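462aa long hypothetical selenium-binding protein (Sulfolobus tokodaii, PDB 2ECE) is a beta-propeller protein of unknown function that may bind selenium, as proposed for its relatives. Local coordinates at residues A[200-205]-A[231-236]; A[239-244]-A[290-295]; A[192-197]-A[256-261]; A[164-169]-A[178-183]. One frame throughout, in Å; residues are numbered along the deposited sequence.

Contact 1: residues A[200-205]-A[231-236]; sequences EVLVSS and HFWDLR
Trp233 and Ser204 are joined on the face of the sheet that also carries Leu202 and His231. The indole NE1 gives a hydrogen bond of 2.9 Å to Ser204 OG, the hydroxyl tilted 15° from the ring plane. That oxygen, placed between its own backbone N and carbonyl carbon (chi1 62°), also rests against His231 CB at 3.3 Å, so it is hemmed in by two side chains. Leu202 CD2 lies over one face of the indole, 4.0 Å from the centroid of the five-membered ring, a CH-pi contact. A phenylalanine in place of Trp233 would probably leave Ser204 OG without its NE1-H donor. On the opposite face of the sheet, Val203 CG1 packs against Phe232 CD1 at 3.6 Å. Two antiparallel hydrogen-bonded pairs, Leu202 with Trp233 and Ser204 with His231, hold the backbones together, Trp233 N reaching Leu202 O at 2.7 Å.

Toward solvent the contact slackens. Glu200 O still accepts Leu235 N at 2.8 Å, but the Glu200 carboxylate merely runs alongside Arg236, with OE1 5.0 Å from Arg236 NE, and a water lies between it and Asp234 OD1, which also accepts the N of Lys237. A G1 bulge at Glu200 and Val201, facing Asn196, starts strand 201-204. Paired in this way, strands 201-204 and 229-234 form the two middle strands of a four-stranded beta-propeller blade.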
loop_
_atom_site.group_PDB
_atom_site.type_symbol
_atom_site.label_atom_id
_atom_site.label_comp_id
_atom_site.label_asym_id
_atom_site.label_seq_id
_atom_site.Cartn_x
_atom_site.Cartn_y
_atom_site.Cartn_z
ATOM N N GLU A 200 9.714 19.684 0.002
ATOM C CA GLU A 200 10.782 18.914 -0.612
ATOM C C GLU A 200 11.445 17.838 0.230
ATOM O O GLU A 200 12.668 17.744 0.261
ATOM C CB GLU A 200 11.856 19.865 -1.129
ATOM C CG GLU A 200 11.288 20.985 -1.973
ATOM C CD GLU A 200 12.351 21.721 -2.750
ATOM O OE1 GLU A 200 13.513 21.714 -2.303
ATOM O OE2 GLU A 200 12.022 22.314 -3.801
ATOM N N VAL A 201 10.662 17.031 0.925
ATOM C CA VAL A 201 11.270 15.959 1.687
ATOM C C VAL A 201 10.580 14.665 1.318
ATOM O O VAL A 201 9.363 14.621 1.116
ATOM C CB VAL A 201 11.193 16.196 3.220
ATOM C CG1 VAL A 201 10.529 17.512 3.511
ATOM C CG2 VAL A 201 10.472 15.048 3.902
ATOM N N LEU A 202 11.384 13.617 1.212
ATOM C CA LEU A 202 10.897 12.297 0.873
ATOM C C LEU A 202 11.203 11.425 2.078
ATOM O O LEU A 202 12.232 11.600 2.731
ATOM C CB LEU A 202 11.624 11.773 -0.371
ATOM C CG LEU A 202 11.294 10.364 -0.878
ATOM C CD1 LEU A 202 11.484 10.317 -2.394
ATOM C CD2 LEU A 202 12.178 9.332 -0.192
ATOM N N VAL A 203 10.295 10.511 2.387
ATOM C CA VAL A 203 10.477 9.601 3.508
ATOM C C VAL A 203 10.431 8.197 2.932
ATOM O O VAL A 203 9.666 7.935 2.002
ATOM C CB VAL A 203 9.346 9.782 4.556
ATOM C CG1 VAL A 203 9.474 11.138 5.222
ATOM C CG2 VAL A 203 7.983 9.673 3.876
ATOM N N SER A 204 11.255 7.302 3.466
ATOM C CA SER A 204 11.299 5.921 3.003
ATOM C C SER A 204 11.349 5.000 4.221
ATOM O O SER A 204 11.850 5.395 5.283
ATOM C CB SER A 204 12.533 5.695 2.114
ATOM O OG SER A 204 13.744 5.911 2.830
ATOM N N SER A 205 10.842 3.779 4.063
ATOM C CA SER A 205 10.793 2.818 5.169
ATOM C C SER A 205 11.680 1.579 4.996
ATOM O O SER A 205 12.571 1.559 4.149
ATOM C CB SER A 205 9.339 2.392 5.412
ATOM O OG SER A 205 8.765 1.854 4.236
ATOM N N HIS A 231 13.515 6.938 7.044
ATOM C CA HIS A 231 14.568 7.809 6.544
ATOM C C HIS A 231 13.981 9.088 5.971
ATOM O O HIS A 231 12.991 9.048 5.235
ATOM C CB HIS A 231 15.363 7.081 5.456
ATOM C CG HIS A 231 16.004 5.812 5.925
ATOM N ND1 HIS A 231 17.282 5.769 6.440
ATOM C CD2 HIS A 231 15.541 4.538 5.958
ATOM C CE1 HIS A 231 17.580 4.522 6.766
ATOM N NE2 HIS A 231 16.542 3.757 6.485
ATOM N N PHE A 232 14.592 10.217 6.316
ATOM C CA PHE A 232 14.151 11.518 5.824
ATOM C C PHE A 232 15.163 12.005 4.801
ATOM O O PHE A 232 16.364 12.044 5.078
ATOM C CB PHE A 232 14.045 12.505 6.986
ATOM C CG PHE A 232 13.069 12.076 8.035
ATOM C CD1 PHE A 232 11.704 12.215 7.823
ATOM C CD2 PHE A 232 13.511 11.444 9.196
ATOM C CE1 PHE A 232 10.785 11.723 8.747
ATOM C CE2 PHE A 232 12.601 10.949 10.129
ATOM C CZ PHE A 232 11.235 11.088 9.900
ATOM N N TRP A 233 14.675 12.376 3.621
ATOM C CA TRP A 233 15.547 12.830 2.548
ATOM C C TRP A 233 15.204 14.210 2.013
ATOM O O TRP A 233 14.070 14.672 2.122
ATOM C CB TRP A 233 15.472 11.885 1.349
ATOM C CG TRP A 233 15.619 10.440 1.628
ATOM C CD1 TRP A 233 14.781 9.651 2.359
ATOM C CD2 TRP A 233 16.621 9.574 1.088
ATOM N NE1 TRP A 233 15.194 8.343 2.303
ATOM C CE2 TRP A 233 16.323 8.267 1.529
ATOM C CE3 TRP A 233 17.739 9.777 0.269
ATOM C CZ2 TRP A 233 17.110 7.158 1.180
ATOM C CZ3 TRP A 233 18.524 8.673 -0.077
ATOM C CH2 TRP A 233 18.202 7.382 0.378
ATOM N N ASP A 234 16.205 14.839 1.406
ATOM C CA ASP A 234 16.059 16.130 0.742
ATOM C C ASP A 234 15.618 15.661 -0.652
ATOM O O ASP A 234 16.420 15.110 -1.404
ATOM C CB ASP A 234 17.420 16.826 0.647
ATOM C CG ASP A 234 17.341 18.185 -0.027
ATOM O OD1 ASP A 234 16.508 18.358 -0.940
ATOM O OD2 ASP A 234 18.130 19.078 0.349
ATOM N N LEU A 235 14.345 15.853 -0.980
ATOM C CA LEU A 235 13.799 15.413 -2.265
ATOM C C LEU A 235 14.571 15.964 -3.460
ATOM O O LEU A 235 14.812 15.266 -4.450
ATOM C CB LEU A 235 12.337 15.850 -2.378
ATOM C CG LEU A 235 11.308 14.932 -3.053
ATOM C CD1 LEU A 235 10.290 15.808 -3.760
ATOM C CD2 LEU A 235 11.960 13.978 -4.040
ATOM N N ARG A 236 14.959 17.224 -3.359
ATOM C CA ARG A 236 15.676 17.882 -4.433
ATOM C C ARG A 236 17.117 17.422 -4.623
ATOM O O ARG A 236 17.523 17.101 -5.737
ATOM C CB ARG A 236 15.665 19.375 -4.199
ATOM C CG ARG A 236 16.403 20.118 -5.242
ATOM C CD ARG A 236 16.600 21.513 -4.795
ATOM N NE ARG A 236 16.931 22.335 -5.932
ATOM C CZ ARG A 236 17.808 23.317 -5.879
ATOM N NH1 ARG A 236 18.425 23.594 -4.733
ATOM N NH2 ARG A 236 18.117 23.970 -6.990
HETATM O O HOH W 1 15.309 21.115 -0.588
#

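Contact 2: residues A[239-244]-A[290-295]; sequences KRIHSL and GKWNAE
Trp292 and Leu244 carry most of this contact between two neighbouring blades of the beta propeller. Strands 239-244 and 291-295 belong to different sheets and run almost in the same direction, 15° apart, with axes 7.8 Å from each other. No hydrogen bond crosses the gap, which side chains bridge by apolar contact with each other and the backbone.

Trp292 can be followed outward. Its CB faces the edge of the His242 imidazole, with CD2 of that ring 4.1 Å away. Next, CG lies anti to the carbonyl carbon (chi1 -87°), which places the indole alongside Ile241. There the pyrrole side meets Ile241: the Ile241 methyl CD1 stands near the ring plane, 4.4 Å from Trp292 CD1 and 4.2 Å from Trp292 NE1. The six-membered half leads away from strand 239-244. The indole as a whole is stacked with the ring of Phe232 and meets Tyr287 edge to face, so residues of both blades hold it.

Ile241 and His242 can both turn toward Trp292 because they form a classic beta bulge opposite Phe232, which brings two consecutive side chains to the same side. Farther along, Leu244 pushes a single methyl into the other strand. Its CD1 touches Ala294 CB at 3.6 Å and sits 3.7 Å from Trp292 O, a buried carbonyl oxygen with no polar partner in the model. That same CD1 comes within 3.4 Å of the backbone C of Asn293.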
loop_
_atom_site.group_PDB
_atom_site.type_symbol
_atom_site.label_atom_id
_atom_site.label_comp_id
_atom_site.label_asym_id
_atom_site.label_seq_id
_atom_site.Cartn_x
_atom_site.Cartn_y
_atom_site.Cartn_z
ATOM N N LYS A 239 19.321 13.302 -1.292
ATOM C CA LYS A 239 20.245 12.941 -0.228
ATOM C C LYS A 239 19.518 12.596 1.079
ATOM O O LYS A 239 18.559 13.261 1.463
ATOM C CB LYS A 239 21.216 14.119 -0.040
ATOM C CG LYS A 239 22.125 14.084 1.173
ATOM C CD LYS A 239 23.289 15.072 1.002
ATOM C CE LYS A 239 22.825 16.502 0.688
ATOM N NZ LYS A 239 23.029 16.910 -0.743
ATOM N N ARG A 240 19.969 11.538 1.745
ATOM C CA ARG A 240 19.372 11.112 3.008
ATOM C C ARG A 240 19.896 12.068 4.085
ATOM O O ARG A 240 21.102 12.150 4.307
ATOM C CB ARG A 240 19.789 9.667 3.312
ATOM C CG ARG A 240 18.798 8.861 4.176
ATOM C CD ARG A 240 18.806 9.320 5.625
ATOM N NE ARG A 240 20.143 9.204 6.205
ATOM C CZ ARG A 240 20.658 8.085 6.713
ATOM N NH1 ARG A 240 19.949 6.965 6.726
ATOM N NH2 ARG A 240 21.895 8.086 7.203
ATOM N N ILE A 241 19.007 12.794 4.752
ATOM C CA ILE A 241 19.462 13.749 5.759
ATOM C C ILE A 241 19.341 13.299 7.209
ATOM O O ILE A 241 20.084 13.776 8.065
ATOM C CB ILE A 241 18.739 15.102 5.622
ATOM C CG1 ILE A 241 17.228 14.893 5.706
ATOM C CG2 ILE A 241 19.128 15.771 4.304
ATOM C CD1 ILE A 241 16.458 16.141 6.102
ATOM N N HIS A 242 18.417 12.391 7.494
ATOM C CA HIS A 242 18.237 11.916 8.861
ATOM C C HIS A 242 17.428 10.625 8.867
ATOM O O HIS A 242 16.799 10.272 7.870
ATOM C CB HIS A 242 17.529 13.001 9.694
ATOM C CG HIS A 242 17.458 12.705 11.161
ATOM N ND1 HIS A 242 18.573 12.411 11.918
ATOM C CD2 HIS A 242 16.408 12.691 12.018
ATOM C CE1 HIS A 242 18.212 12.226 13.177
ATOM N NE2 HIS A 242 16.905 12.390 13.264
ATOM N N SER A 243 17.468 9.915 9.989
ATOM C CA SER A 243 16.720 8.677 10.141
ATOM C C SER A 243 16.358 8.536 11.615
ATOM O O SER A 243 17.075 9.029 12.487
ATOM C CB SER A 243 17.558 7.474 9.696
ATOM O OG SER A 243 18.443 7.060 10.721
ATOM N N LEU A 244 15.240 7.878 11.883
ATOM C CA LEU A 244 14.789 7.662 13.248
ATOM C C LEU A 244 14.415 6.198 13.394
ATOM O O LEU A 244 13.916 5.578 12.452
ATOM C CB LEU A 244 13.569 8.540 13.556
ATOM C CG LEU A 244 13.777 10.049 13.667
ATOM C CD1 LEU A 244 12.417 10.748 13.733
ATOM C CD2 LEU A 244 14.608 10.360 14.910
ATOM N N GLY A 290 12.989 22.549 14.569
ATOM C CA GLY A 290 14.070 22.320 13.624
ATOM C C GLY A 290 14.589 20.895 13.563
ATOM O O GLY A 290 15.736 20.663 13.168
ATOM N N LYS A 291 13.745 19.934 13.919
ATOM C CA LYS A 291 14.160 18.535 13.930
ATOM C C LYS A 291 13.026 17.586 13.525
ATOM O O LYS A 291 11.849 17.897 13.709
ATOM C CB LYS A 291 14.639 18.187 15.344
ATOM C CG LYS A 291 15.383 16.876 15.493
ATOM C CD LYS A 291 15.099 16.238 16.856
ATOM C CE LYS A 291 15.332 17.192 18.022
ATOM N NZ LYS A 291 14.953 16.564 19.327
ATOM N N TRP A 292 13.381 16.439 12.951
ATOM C CA TRP A 292 12.376 15.442 12.597
ATOM C C TRP A 292 12.185 14.611 13.865
ATOM O O TRP A 292 13.153 14.294 14.556
ATOM C CB TRP A 292 12.848 14.550 11.440
ATOM C CG TRP A 292 12.539 15.126 10.089
ATOM C CD1 TRP A 292 13.431 15.647 9.194
ATOM C CD2 TRP A 292 11.240 15.306 9.511
ATOM N NE1 TRP A 292 12.768 16.143 8.098
ATOM C CE2 TRP A 292 11.423 15.946 8.263
ATOM C CE3 TRP A 292 9.938 14.988 9.924
ATOM C CZ2 TRP A 292 10.351 16.281 7.426
ATOM C CZ3 TRP A 292 8.871 15.321 9.091
ATOM C CH2 TRP A 292 9.085 15.959 7.855
ATOM N N ASN A 293 10.940 14.278 14.184
ATOM C CA ASN A 293 10.647 13.501 15.387
ATOM C C ASN A 293 9.711 12.355 15.046
ATOM O O ASN A 293 9.103 12.341 13.980
ATOM C CB ASN A 293 9.976 14.391 16.433
ATOM C CG ASN A 293 10.695 15.709 16.621
ATOM O OD1 ASN A 293 11.578 15.839 17.472
ATOM N ND2 ASN A 293 10.331 16.698 15.808
ATOM N N ALA A 294 9.592 11.403 15.963
ATOM C CA ALA A 294 8.721 10.252 15.770
ATOM C C ALA A 294 8.291 9.725 17.135
ATOM O O ALA A 294 9.131 9.454 17.997
ATOM C CB ALA A 294 9.446 9.168 14.993
ATOM N N GLU A 295 6.983 9.585 17.321
ATOM C CA GLU A 295 6.426 9.101 18.577
ATOM C C GLU A 295 5.367 8.031 18.353
ATOM O O GLU A 295 4.606 8.091 17.386
ATOM C CB GLU A 295 5.804 10.266 19.351
ATOM C CG GLU A 295 6.793 11.082 20.164
ATOM C CD GLU A 295 6.215 12.405 20.611
ATOM O OE1 GLU A 295 4.981 12.475 20.817
ATOM O OE2 GLU A 295 6.995 13.369 20.762
#

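Contact 3: residues A[192-197]-A[256-261]; sequences DFWWNL and LRPLHD
The backbones come nearest at Phe193 and Leu256, where strands 193-196 and 256-258 run side by side in the same direction, 12° apart. The axes are 6.6 Å from each other, and no backbone-to-backbone hydrogen bond joins them, for these are the first strands of two successive propeller blades.

A side chain supplies the missing bond. With its CG anti to the backbone N (chi1 -173°), Asp192 extends across so that OD2 accepts Leu256 N at 2.8 Å, nearly straight at 170°, through the anti lone pair. The same oxygen lies 3.5 Å from Arg257 NH1 at the guanidinium edge, a salt bridge in which the two flat groups are strongly turned against each other. NH1 also donates to the backbone O of Leu256 from above its carbonyl plane, at 3.1 Å. Asp192 OD1 is bonded to Thr142 OG1.

Beyond this polar cluster the contact is mainly apolar. Trp194 CE3 meets Pro258 CD at 3.5 Å, while the rim of the indole faces Leu256 O and, through CZ3, Arg257 CD at 4.1 Å. Leu256 CD1 packs on Phe193 CA at 3.8 Å, and Pro258 CG reaches Trp195 O.

All the residues in contact are buried. Arg257 also forms salt bridges with Glu255 and Asp325, so its guanidinium gathers three carboxylates and probably offsets part of the negative charge enclosed between the blades.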
loop_
_atom_site.group_PDB
_atom_site.type_symbol
_atom_site.label_atom_id
_atom_site.label_comp_id
_atom_site.label_asym_id
_atom_site.label_seq_id
_atom_site.Cartn_x
_atom_site.Cartn_y
_atom_site.Cartn_z
ATOM N N ASP A 192 8.581 1.127 1.395
ATOM C CA ASP A 192 7.625 2.118 0.899
ATOM C C ASP A 192 8.275 3.490 0.946
ATOM O O ASP A 192 9.383 3.645 1.455
ATOM C CB ASP A 192 6.329 2.107 1.742
ATOM C CG ASP A 192 5.244 3.005 1.157
ATOM O OD1 ASP A 192 5.075 3.007 -0.084
ATOM O OD2 ASP A 192 4.550 3.695 1.937
ATOM N N PHE A 193 7.594 4.482 0.394
ATOM C CA PHE A 193 8.103 5.843 0.393
ATOM C C PHE A 193 6.995 6.776 -0.033
ATOM O O PHE A 193 6.024 6.359 -0.652
ATOM C CB PHE A 193 9.261 6.009 -0.606
ATOM C CG PHE A 193 8.816 6.101 -2.058
ATOM C CD1 PHE A 193 8.510 4.952 -2.790
ATOM C CD2 PHE A 193 8.683 7.341 -2.683
ATOM C CE1 PHE A 193 8.079 5.039 -4.124
ATOM C CE2 PHE A 193 8.252 7.439 -4.017
ATOM C CZ PHE A 193 7.949 6.284 -4.738
ATOM N N TRP A 194 7.138 8.039 0.333
ATOM C CA TRP A 194 6.216 9.066 -0.106
ATOM C C TRP A 194 6.876 10.412 0.138
ATOM O O TRP A 194 8.080 10.473 0.386
ATOM C CB TRP A 194 4.830 8.986 0.557
ATOM C CG TRP A 194 3.787 9.454 -0.439
ATOM C CD1 TRP A 194 4.032 10.167 -1.581
ATOM C CD2 TRP A 194 2.363 9.237 -0.404
ATOM N NE1 TRP A 194 2.861 10.403 -2.259
ATOM C CE2 TRP A 194 1.822 9.847 -1.564
ATOM C CE3 TRP A 194 1.494 8.588 0.486
ATOM C CZ2 TRP A 194 0.452 9.832 -1.857
ATOM C CZ3 TRP A 194 0.120 8.575 0.193
ATOM C CH2 TRP A 194 -0.380 9.193 -0.970
ATOM N N TRP A 195 6.113 11.492 0.083
ATOM C CA TRP A 195 6.738 12.789 0.225
ATOM C C TRP A 195 5.781 13.913 0.597
ATOM O O TRP A 195 4.564 13.730 0.671
ATOM C CB TRP A 195 7.416 13.132 -1.116
ATOM C CG TRP A 195 6.500 12.883 -2.340
ATOM C CD1 TRP A 195 5.191 13.253 -2.466
ATOM C CD2 TRP A 195 6.843 12.218 -3.580
ATOM N NE1 TRP A 195 4.694 12.864 -3.691
ATOM C CE2 TRP A 195 5.683 12.229 -4.394
ATOM C CE3 TRP A 195 8.009 11.619 -4.078
ATOM C CZ2 TRP A 195 5.656 11.661 -5.681
ATOM C CZ3 TRP A 195 7.982 11.051 -5.369
ATOM C CH2 TRP A 195 6.809 11.079 -6.149
ATOM N N ASN A 196 6.369 15.074 0.846
ATOM C CA ASN A 196 5.644 16.304 1.099
ATOM C C ASN A 196 6.348 17.132 0.034
ATOM O O ASN A 196 7.483 17.573 0.226
ATOM C CB ASN A 196 5.935 16.885 2.480
ATOM C CG ASN A 196 5.206 18.198 2.707
ATOM O OD1 ASN A 196 5.343 19.133 1.918
ATOM N ND2 ASN A 196 4.422 18.274 3.779
ATOM N N LEU A 197 5.685 17.317 -1.099
ATOM C CA LEU A 197 6.290 18.024 -2.219
ATOM C C LEU A 197 6.728 19.470 -2.015
ATOM O O LEU A 197 7.859 19.815 -2.331
ATOM C CB LEU A 197 5.377 17.910 -3.451
ATOM C CG LEU A 197 5.224 16.465 -3.961
ATOM C CD1 LEU A 197 4.140 16.391 -5.027
ATOM C CD2 LEU A 197 6.550 15.974 -4.512
ATOM N N LEU A 256 3.956 4.264 4.602
ATOM C CA LEU A 256 4.189 5.669 4.963
ATOM C C LEU A 256 3.056 6.547 4.504
ATOM O O LEU A 256 2.739 6.565 3.313
ATOM C CB LEU A 256 5.506 6.182 4.345
ATOM C CG LEU A 256 6.790 5.781 5.066
ATOM C CD1 LEU A 256 7.989 5.934 4.149
ATOM C CD2 LEU A 256 6.938 6.637 6.314
ATOM N N ARG A 257 2.443 7.284 5.424
ATOM C CA ARG A 257 1.318 8.119 5.040
ATOM C C ARG A 257 1.389 9.550 5.558
ATOM O O ARG A 257 0.994 9.837 6.687
ATOM C CB ARG A 257 0.005 7.481 5.512
ATOM C CG ARG A 257 -0.285 6.098 4.923
ATOM C CD ARG A 257 -0.636 6.149 3.425
ATOM N NE ARG A 257 -1.043 4.831 2.927
ATOM C CZ ARG A 257 -0.205 3.866 2.560
ATOM N NH1 ARG A 257 1.106 4.057 2.612
ATOM N NH2 ARG A 257 -0.680 2.693 2.169
ATOM N N PRO A 258 1.932 10.464 4.742
ATOM C CA PRO A 258 2.036 11.875 5.133
ATOM C C PRO A 258 0.593 12.395 5.209
ATOM O O PRO A 258 -0.291 11.836 4.550
ATOM C CB PRO A 258 2.766 12.514 3.947
ATOM C CG PRO A 258 3.551 11.369 3.346
ATOM C CD PRO A 258 2.579 10.220 3.439
ATOM N N LEU A 259 0.330 13.431 6.004
ATOM C CA LEU A 259 -1.027 13.964 6.009
ATOM C C LEU A 259 -1.182 14.564 4.608
ATOM O O LEU A 259 -0.189 14.948 3.975
ATOM C CB LEU A 259 -1.215 15.046 7.080
ATOM C CG LEU A 259 -1.294 14.569 8.537
ATOM C CD1 LEU A 259 -1.889 15.685 9.398
ATOM C CD2 LEU A 259 -2.155 13.328 8.643
ATOM N N HIS A 260 -2.410 14.630 4.113
ATOM C CA HIS A 260 -2.652 15.149 2.774
ATOM C C HIS A 260 -2.414 16.654 2.624
ATOM O O HIS A 260 -1.985 17.120 1.563
ATOM C CB HIS A 260 -4.068 14.770 2.345
ATOM C CG HIS A 260 -4.310 13.289 2.334
ATOM N ND1 HIS A 260 -3.831 12.460 1.341
ATOM C CD2 HIS A 260 -4.936 12.485 3.224
ATOM C CE1 HIS A 260 -4.152 11.209 1.621
ATOM N NE2 HIS A 260 -4.822 11.197 2.758
ATOM N N ASP A 261 -2.687 17.401 3.690
ATOM C CA ASP A 261 -2.497 18.855 3.711
ATOM C C ASP A 261 -0.987 19.089 3.700
ATOM O O ASP A 261 -0.311 18.800 4.684
ATOM C CB ASP A 261 -3.092 19.422 5.000
ATOM C CG ASP A 261 -3.045 20.944 5.063
ATOM O OD1 ASP A 261 -2.226 21.574 4.361
ATOM O OD2 ASP A 261 -3.836 21.509 5.844
#

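Contact 4: residues A[164-169]-A[178-183]; sequences GGILML and GKWEID
Glu181 OE2 makes the shortest polar bond here, accepting Ile166 N at 2.7 Å through its syn lone pair. A bend in the side chain (chi2 80°) folds the carboxylate back toward strand 165-169, where OE2 also comes within 3.3 Å of Gly165 CA; a side chain on that glycine would collide with it. The other oxygen, OE1, is hydrogen-bonded to Tyr137 OH. Replacing Glu181 with an alanine is likely to leave Ile166 N and Tyr137 OH without this shared carboxylate and Ile166 less firmly held.

Backbone bonds continue the pairing: Trp180 N reaches Ile166 O at 2.8 Å, and Met168 N reaches Gly178 O at 3.0 Å. On the side chains, Met168 SD approaches the Trp180 indole at its edge, in the ring plane, 3.6 Å from CD1, a Met-aromatic contact. Ile166 runs alongside Trp180, its CG2 4.2 Å from Trp180 CB.

Strands 165-169 and 176-179 form the hairpin at the outer end of their blade. Strand 150-154 flanks strand 165-169, its Tyr151 meeting the Trp180 ring edge to face, while Ile166 and Trp180 both touch Leu202 on strand 201-204 of the next blade.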
loop_
_atom_site.group_PDB
_atom_site.type_symbol
_atom_site.label_atom_id
_atom_site.label_comp_id
_atom_site.label_asym_id
_atom_site.label_seq_id
_atom_site.Cartn_x
_atom_site.Cartn_y
_atom_site.Cartn_z
ATOM N N GLY A 164 18.409 -1.555 -1.217
ATOM C CA GLY A 164 17.235 -1.504 -2.058
ATOM C C GLY A 164 17.063 -0.010 -2.196
ATOM O O GLY A 164 17.916 0.751 -1.710
ATOM N N GLY A 165 15.988 0.446 -2.827
ATOM C CA GLY A 165 15.827 1.881 -2.952
ATOM C C GLY A 165 14.719 2.311 -3.879
ATOM O O GLY A 165 13.731 1.608 -4.038
ATOM N N ILE A 166 14.898 3.471 -4.498
ATOM C CA ILE A 166 13.895 4.031 -5.388
ATOM C C ILE A 166 14.460 4.350 -6.768
ATOM O O ILE A 166 15.516 4.979 -6.889
ATOM C CB ILE A 166 13.314 5.332 -4.782
ATOM C CG1 ILE A 166 12.719 5.030 -3.402
ATOM C CG2 ILE A 166 12.280 5.939 -5.721
ATOM C CD1 ILE A 166 12.494 6.267 -2.541
ATOM N N LEU A 167 13.758 3.909 -7.805
ATOM C CA LEU A 167 14.177 4.192 -9.172
ATOM C C LEU A 167 13.129 5.109 -9.774
ATOM O O LEU A 167 12.035 5.263 -9.225
ATOM C CB LEU A 167 14.278 2.912 -10.007
ATOM C CG LEU A 167 12.984 2.138 -10.262
ATOM C CD1 LEU A 167 12.802 1.921 -11.756
ATOM C CD2 LEU A 167 13.043 0.810 -9.531
ATOM N N MET A 168 13.462 5.711 -10.909
ATOM C CA MET A 168 12.553 6.623 -11.580
ATOM C C MET A 168 12.305 6.189 -13.016
ATOM O O MET A 168 13.159 5.549 -13.640
ATOM C CB MET A 168 13.139 8.033 -11.566
ATOM C CG MET A 168 13.242 8.647 -10.176
ATOM S SD MET A 168 14.456 9.965 -10.127
ATOM C CE MET A 168 13.560 11.320 -10.894
ATOM N N LEU A 169 11.121 6.521 -13.519
ATOM C CA LEU A 169 10.741 6.209 -14.894
ATOM C C LEU A 169 10.392 7.536 -15.541
ATOM O O LEU A 169 9.786 8.406 -14.905
ATOM C CB LEU A 169 9.493 5.330 -14.968
ATOM C CG LEU A 169 9.404 3.886 -14.494
ATOM C CD1 LEU A 169 8.068 3.334 -15.011
ATOM C CD2 LEU A 169 10.561 3.052 -15.019
ATOM N N GLY A 178 16.902 5.431 -13.811
ATOM C CA GLY A 178 17.942 4.901 -12.947
ATOM C C GLY A 178 17.625 5.137 -11.484
ATOM O O GLY A 178 16.487 5.463 -11.140
ATOM N N LYS A 179 18.630 4.972 -10.628
ATOM C CA LYS A 179 18.475 5.176 -9.192
ATOM C C LYS A 179 18.165 6.625 -8.867
ATOM O O LYS A 179 18.697 7.542 -9.492
ATOM C CB LYS A 179 19.755 4.790 -8.441
ATOM C CG LYS A 179 20.008 3.309 -8.264
ATOM C CD LYS A 179 21.109 3.096 -7.223
ATOM C CE LYS A 179 21.464 1.630 -7.074
ATOM N NZ LYS A 179 21.938 1.089 -8.377
ATOM N N TRP A 180 17.308 6.833 -7.878
ATOM C CA TRP A 180 16.967 8.186 -7.459
ATOM C C TRP A 180 18.011 8.722 -6.480
ATOM O O TRP A 180 18.317 9.915 -6.479
ATOM C CB TRP A 180 15.604 8.202 -6.775
ATOM C CG TRP A 180 15.300 9.494 -6.090
ATOM C CD1 TRP A 180 14.959 10.679 -6.678
ATOM C CD2 TRP A 180 15.341 9.741 -4.680
ATOM N NE1 TRP A 180 14.780 11.649 -5.718
ATOM C CE2 TRP A 180 15.005 11.098 -4.484
ATOM C CE3 TRP A 180 15.623 8.941 -3.561
ATOM C CZ2 TRP A 180 14.950 11.682 -3.210
ATOM C CZ3 TRP A 180 15.568 9.523 -2.294
ATOM C CH2 TRP A 180 15.230 10.879 -2.132
ATOM N N GLU A 181 18.556 7.831 -5.656
ATOM C CA GLU A 181 19.535 8.211 -4.640
ATOM C C GLU A 181 20.877 8.698 -5.168
ATOM O O GLU A 181 21.490 8.059 -6.024
ATOM C CB GLU A 181 19.812 7.043 -3.684
ATOM C CG GLU A 181 18.600 6.458 -2.964
ATOM C CD GLU A 181 17.817 5.496 -3.836
ATOM O OE1 GLU A 181 18.294 5.177 -4.949
ATOM O OE2 GLU A 181 16.732 5.052 -3.410
ATOM N N ILE A 182 21.329 9.829 -4.635
ATOM C CA ILE A 182 22.629 10.384 -4.991
ATOM C C ILE A 182 23.543 10.119 -3.789
ATOM O O ILE A 182 24.708 9.753 -3.949
ATOM C CB ILE A 182 22.546 11.908 -5.277
ATOM C CG1 ILE A 182 21.925 12.147 -6.659
ATOM C CG2 ILE A 182 23.943 12.534 -5.243
ATOM C CD1 ILE A 182 22.766 11.589 -7.806
ATOM N N ASP A 183 22.989 10.278 -2.588
ATOM C CA ASP A 183 23.724 10.053 -1.340
ATOM C C ASP A 183 22.770 9.401 -0.340
ATOM O O ASP A 183 21.991 10.091 0.313
ATOM C CB ASP A 183 24.228 11.386 -0.769
ATOM C CG ASP A 183 25.016 11.208 0.521
ATOM O OD1 ASP A 183 24.970 10.109 1.114
ATOM O OD2 ASP A 183 25.678 12.177 0.950
#

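How the contacts relate
Contact 4 comes first along the chain; contact 3 then opens, contact 1 begins and ends before contact 3 closes, and contact 2 opens inside contact 3 and closes after it. Contact 1 lies within the blade of strands 193-196, 201-204, 229-234 and 239-245, and contact 4 within the preceding one. Contacts 3 and 2 tie this central blade to the following sheet, through its inner and outer edge strands respectively, with centres about 14 Å apart. Contact 1 sits about 9 Å from each of these two, centre to centre. Contact 4 touches contact 1 where Trp180 packs on Trp233. Together they link three successive blades of the seven-sheet propeller, from near its axis to its periphery.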